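Local coordinates for shikimate 5-dehydrogenase (Mycobacterium fortuitum subsp. fortuitum DSM 46621, PDB 4XIJ), which probably catalyses the NADP-dependent interconversion of 3-dehydroshikimate and shikimate, the fourth of seven steps on the way to chorismate, at residues D111-D116 and F254-Q259; V68-T73 and N98-M103. All blocks are in the same frame, centred on the assembly; numbering follows the deposited sequence.

Interaction 1 of 2, residues D111-D116 and F254-Q259; sequences DNTDVD and FAQVEQ
Gln259 reaches from helix 246-261 to the end of strand 108-111, where its NE2 donates to Asp111 OD2 at 2.9 Å, with an N-H...O angle of 158°. The acceptor lies close to the amide plane of Gln259 and receives on its anti lone pair, and the two side chains cross at about a right angle. Ala255 CB is met by the methyl of Thr113, whose CG2 sits 3.6 Å from it, and Asp116 OD2 also comes to Ala255 CB, at 3.1 Å. With chi1 at 71°, Thr113 holds OG1 between its backbone N and carbonyl carbon, near Gln256 CG at 3.7 Å, and the hydroxyl is bonded to Gln252 O. Segment 111-116 carries the chain from the C-terminal end of strand 108-111, an inner strand of the mixed sheet, into helix 114-122, on the way to the parallel, Rossmann-type sheet. Asn112 caps that helix: its OD1 accepts from Val115 N at 3.3 Å. Further out, Arg90 forms salt bridges with Asp111 OD1 and Asp116 OD2, tying both carboxylates to helix 89-94. Thr88 also binds Asp111 OD1, while Arg109 holds the other end of the Gln259 amide through OE1.

Interaction 2 of 2, residues V68-T73 and N98-M103; sequences VGLSVT and NTLVRM. With SO4 (sulfate ion), chain E; SO4 (sulfate ion), chain F.
Strands 68-72 and 99-102 run antiparallel, 174° between their directions and their axes 4.7 Å apart at closest approach, with Leu70 and Leu100 as a hydrogen-bonded pair flanked by the non-hydrogen-bonded pairs Gly69-Val101 and Ser71-Thr99. They are neighbours in the mixed sheet of the shikimate dehydrogenase substrate-binding domain, where strand 67-72 is parallel to 15-20 on one side and antiparallel to 99-102 on the other. The two Leu70-Leu100 backbone bonds are each 2.8 Å long and lie in the carbonyl plane. The outer ones, Arg102 N to Val68 O and Val72 N to Asn98 O, instead come from above the plane of their acceptors. A CA-H...O contact backs up the N-H bond to the same oxygen: Gly69 CA lies 3.2 Å from Leu100 O.

On one face the methyls form a small apolar row, Leu100 CD1 touching Leu70 CD1 at 4.1 Å and Val72 CG2 at 4.0 Å; Leu70 also packs on Ala17 and Leu19. The other face carries Ser71, Thr99 and Val101 toward helix 246-261, and Ser71 OG is bonded to Tyr46 OH. Past the strand ends lie two sulfates, probably from the crystallisation liquor, consistent with an anion-binding place in what, as in this family, is probably the substrate pocket. Asn98, with chi1 at 76°, turns ND2 toward one, a hydrogen bond of 3.1 Å to O4 of the chain E sulfate, while OD1 accepts from Thr99 OG1. Thr73 OG1 stands 2.9 Å from both O2 of that ion and O3 of the chain F sulfate.

How the interactions relate
Interaction 2 closes before interaction 1 opens along the chain, and their centres lie about 9 Å apart. Interaction 2 lies within the mixed sheet; interaction 1 stands where strand 108-111, next to 99-102, gives way to helix 114-122 and meets helix 246-261, which comes from far later in the sequence and packs against one face. Direct bonds join them. Asn98 OD1 probably accepts from Thr113 N at 2.7 Å, and Gln256 NE2 probably donates to Thr99 OG1 at 2.9 Å, its OE1 being bonded to Ser71 OG. The late helix is thereby fastened to the N-terminal sheet beside the probable substrate pocket, where Asn98, Gln256 and Lys77 gather near the sulfates.

Interaction 1 of 2, residues D111-D116 and F254-Q259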
# COMPACT_ATOMS: atom_id res chain seq x y z
N ASP A 111 4.23 -0.68 11.49
CA ASP A 111 4.46 0.32 10.46
C ASP A 111 3.44 0.12 9.36
O ASP A 111 2.74 -0.92 9.31
CB ASP A 111 5.90 0.23 9.91
CG ASP A 111 6.32 1.43 9.04
OD1 ASP A 111 5.68 2.51 9.06
OD2 ASP A 111 7.37 1.29 8.36
N ASN A 112 3.34 1.11 8.49
CA ASN A 112 2.48 0.97 7.33
C ASN A 112 3.28 1.17 6.05
O ASN A 112 3.60 2.30 5.70
CB ASN A 112 1.29 1.96 7.41
CG ASN A 112 0.26 1.66 6.35
OD1 ASN A 112 0.61 1.63 5.15
ND2 ASN A 112 -1.01 1.38 6.76
N THR A 113 3.64 0.08 5.36
CA THR A 113 4.40 0.24 4.15
C THR A 113 3.51 0.31 2.91
O THR A 113 4.02 0.46 1.80
CB THR A 113 5.44 -0.87 3.96
OG1 THR A 113 4.77 -2.11 3.64
CG2 THR A 113 6.33 -0.99 5.21
N ASP A 114 2.17 0.26 3.08
CA ASP A 114 1.27 0.59 1.96
C ASP A 114 1.57 2.04 1.52
O ASP A 114 1.43 2.36 0.32
CB ASP A 114 -0.21 0.40 2.35
CG ASP A 114 -0.53 -1.04 2.63
OD1 ASP A 114 -0.09 -1.90 1.87
OD2 ASP A 114 -1.24 -1.33 3.60
N VAL A 115 1.99 2.89 2.46
CA VAL A 115 2.40 4.24 2.10
C VAL A 115 3.57 4.21 1.09
O VAL A 115 3.57 4.95 0.07
CB VAL A 115 2.76 5.04 3.36
CG1 VAL A 115 3.42 6.30 2.98
CG2 VAL A 115 1.47 5.30 4.19
N ASP A 116 4.58 3.36 1.35
CA ASP A 116 5.69 3.21 0.43
C ASP A 116 5.23 2.65 -0.91
O ASP A 116 5.84 2.95 -1.96
CB ASP A 116 6.74 2.21 0.94
CG ASP A 116 7.37 2.62 2.24
OD1 ASP A 116 7.89 3.71 2.33
OD2 ASP A 116 7.32 1.83 3.19
N PHE A 254 9.59 -3.93 -0.42
CA PHE A 254 10.98 -3.46 -0.25
C PHE A 254 11.18 -3.06 1.20
O PHE A 254 12.16 -3.43 1.88
CB PHE A 254 11.29 -2.23 -1.09
CG PHE A 254 11.46 -2.45 -2.56
CD1 PHE A 254 11.78 -3.69 -3.11
CD2 PHE A 254 11.35 -1.35 -3.41
CE1 PHE A 254 12.02 -3.82 -4.47
CE2 PHE A 254 11.56 -1.48 -4.77
CZ PHE A 254 11.89 -2.72 -5.32
N ALA A 255 10.22 -2.27 1.70
CA ALA A 255 10.39 -1.69 3.01
C ALA A 255 10.31 -2.74 4.16
O ALA A 255 11.07 -2.71 5.12
CB ALA A 255 9.32 -0.58 3.19
N GLN A 256 9.44 -3.72 3.99
CA GLN A 256 9.36 -4.82 4.94
C GLN A 256 10.64 -5.64 4.94
O GLN A 256 11.16 -6.00 6.02
CB GLN A 256 8.19 -5.73 4.61
CG GLN A 256 6.85 -5.01 4.74
CD GLN A 256 5.69 -5.90 4.46
OE1 GLN A 256 5.83 -6.88 3.71
NE2 GLN A 256 4.53 -5.58 5.02
N VAL A 257 11.17 -5.96 3.75
CA VAL A 257 12.40 -6.76 3.68
C VAL A 257 13.54 -6.02 4.39
O VAL A 257 14.32 -6.67 5.15
CB VAL A 257 12.76 -7.11 2.24
CG1 VAL A 257 14.22 -7.66 2.12
CG2 VAL A 257 11.73 -8.10 1.67
N GLU A 258 13.64 -4.70 4.18
CA GLU A 258 14.73 -3.96 4.79
C GLU A 258 14.57 -3.96 6.31
O GLU A 258 15.56 -4.12 7.06
CB GLU A 258 14.81 -2.55 4.22
CG GLU A 258 15.19 -2.61 2.77
CD GLU A 258 15.57 -1.24 2.22
OE1 GLU A 258 15.36 -0.21 2.91
OE2 GLU A 258 16.07 -1.19 1.07
N GLN A 259 13.35 -3.75 6.80
CA GLN A 259 13.16 -3.75 8.24
C GLN A 259 13.38 -5.12 8.88
O GLN A 259 13.88 -5.20 10.03
CB GLN A 259 11.76 -3.23 8.59
CG GLN A 259 11.62 -1.73 8.27
CD GLN A 259 10.30 -1.16 8.73
OE1 GLN A 259 9.89 -1.39 9.87
NE2 GLN A 259 9.61 -0.43 7.86

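Interaction 2 of 2, residues V68-T73 and N98-M103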
# COMPACT_ATOMS: atom_id res chain seq x y z
N VAL A 68 10.80 -12.68 13.49
CA VAL A 68 11.47 -11.42 13.22
C VAL A 68 10.50 -10.37 12.68
O VAL A 68 10.73 -9.17 12.85
CB VAL A 68 12.63 -11.62 12.19
CG1 VAL A 68 12.11 -12.05 10.80
CG2 VAL A 68 13.54 -10.40 12.10
N GLY A 69 9.46 -10.78 11.97
CA GLY A 69 8.57 -9.81 11.33
C GLY A 69 7.31 -10.48 10.81
O GLY A 69 7.32 -11.69 10.56
N LEU A 70 6.25 -9.69 10.69
CA LEU A 70 5.00 -10.13 10.10
C LEU A 70 4.48 -9.10 9.12
O LEU A 70 4.53 -7.90 9.40
CB LEU A 70 3.93 -10.35 11.18
CG LEU A 70 4.29 -11.31 12.30
CD1 LEU A 70 3.33 -11.11 13.47
CD2 LEU A 70 4.25 -12.73 11.75
N SER A 71 3.97 -9.56 7.99
CA SER A 71 3.13 -8.76 7.13
C SER A 71 1.69 -8.98 7.55
O SER A 71 1.33 -10.08 7.94
CB SER A 71 3.35 -9.15 5.67
OG SER A 71 4.75 -9.05 5.33
N VAL A 72 0.87 -7.95 7.47
CA VAL A 72 -0.52 -8.11 7.90
C VAL A 72 -1.40 -7.59 6.78
O VAL A 72 -1.19 -6.48 6.28
CB VAL A 72 -0.82 -7.34 9.19
CG1 VAL A 72 -2.31 -7.47 9.57
CG2 VAL A 72 0.07 -7.85 10.36
N THR A 73 -2.38 -8.37 6.38
CA THR A 73 -3.30 -7.87 5.38
C THR A 73 -4.72 -7.87 5.96
O THR A 73 -4.91 -8.10 7.16
CB THR A 73 -3.16 -8.70 4.06
OG1 THR A 73 -3.92 -8.05 3.03
CG2 THR A 73 -3.62 -10.19 4.21
N ASN A 98 0.33 -2.49 8.22
CA ASN A 98 0.45 -3.73 7.48
C ASN A 98 1.75 -4.48 7.78
O ASN A 98 2.08 -5.44 7.10
CB ASN A 98 0.37 -3.47 5.97
CG ASN A 98 1.67 -2.86 5.42
OD1 ASN A 98 2.38 -2.18 6.16
ND2 ASN A 98 2.01 -3.13 4.17
N THR A 99 2.47 -4.04 8.82
CA THR A 99 3.80 -4.55 9.12
C THR A 99 4.02 -4.55 10.61
O THR A 99 3.71 -3.55 11.28
CB THR A 99 4.92 -3.70 8.48
OG1 THR A 99 4.69 -3.55 7.07
CG2 THR A 99 6.33 -4.36 8.66
N LEU A 100 4.55 -5.66 11.12
CA LEU A 100 4.96 -5.74 12.53
C LEU A 100 6.39 -6.22 12.56
O LEU A 100 6.70 -7.24 11.95
CB LEU A 100 4.05 -6.69 13.32
CG LEU A 100 2.62 -6.19 13.55
CD1 LEU A 100 1.73 -7.35 14.02
CD2 LEU A 100 2.65 -5.03 14.55
N VAL A 101 7.26 -5.43 13.19
CA VAL A 101 8.68 -5.78 13.21
C VAL A 101 9.14 -6.04 14.63
O VAL A 101 8.89 -5.22 15.51
CB VAL A 101 9.57 -4.67 12.60
CG1 VAL A 101 11.08 -5.15 12.55
CG2 VAL A 101 9.07 -4.33 11.21
N ARG A 102 9.85 -7.14 14.87
CA ARG A 102 10.39 -7.37 16.19
C ARG A 102 11.57 -6.39 16.48
O ARG A 102 12.49 -6.18 15.66
CB ARG A 102 10.86 -8.81 16.31
CG ARG A 102 10.96 -9.34 17.78
CD ARG A 102 9.58 -9.34 18.38
NE ARG A 102 9.42 -10.14 19.59
CZ ARG A 102 9.33 -11.48 19.59
NH1 ARG A 102 9.17 -12.12 20.74
NH2 ARG A 102 9.43 -12.19 18.45
N MET A 103 11.48 -5.74 17.64
CA MET A 103 12.49 -4.80 18.10
C MET A 103 13.61 -5.51 18.79
O MET A 103 13.40 -6.64 19.29
CB MET A 103 11.85 -3.77 19.03
CG MET A 103 10.91 -2.80 18.35
SD MET A 103 11.71 -1.92 17.00
CE MET A 103 11.30 -3.01 15.66
S SO4 E . -1.10 -5.51 2.05
O1 SO4 E . -0.85 -5.47 0.59
O2 SO4 E . -2.58 -5.66 2.22
O3 SO4 E . -0.42 -6.67 2.71
O4 SO4 E . -0.42 -4.34 2.61
S SO4 F . -3.77 -9.11 -0.55
O1 SO4 F . -2.93 -9.70 -1.60
O2 SO4 F . -5.17 -9.15 -0.95
O3 SO4 F . -3.52 -9.73 0.75
O4 SO4 F . -3.39 -7.70 -0.47
O HOH W 1 13.16 -7.76 13.63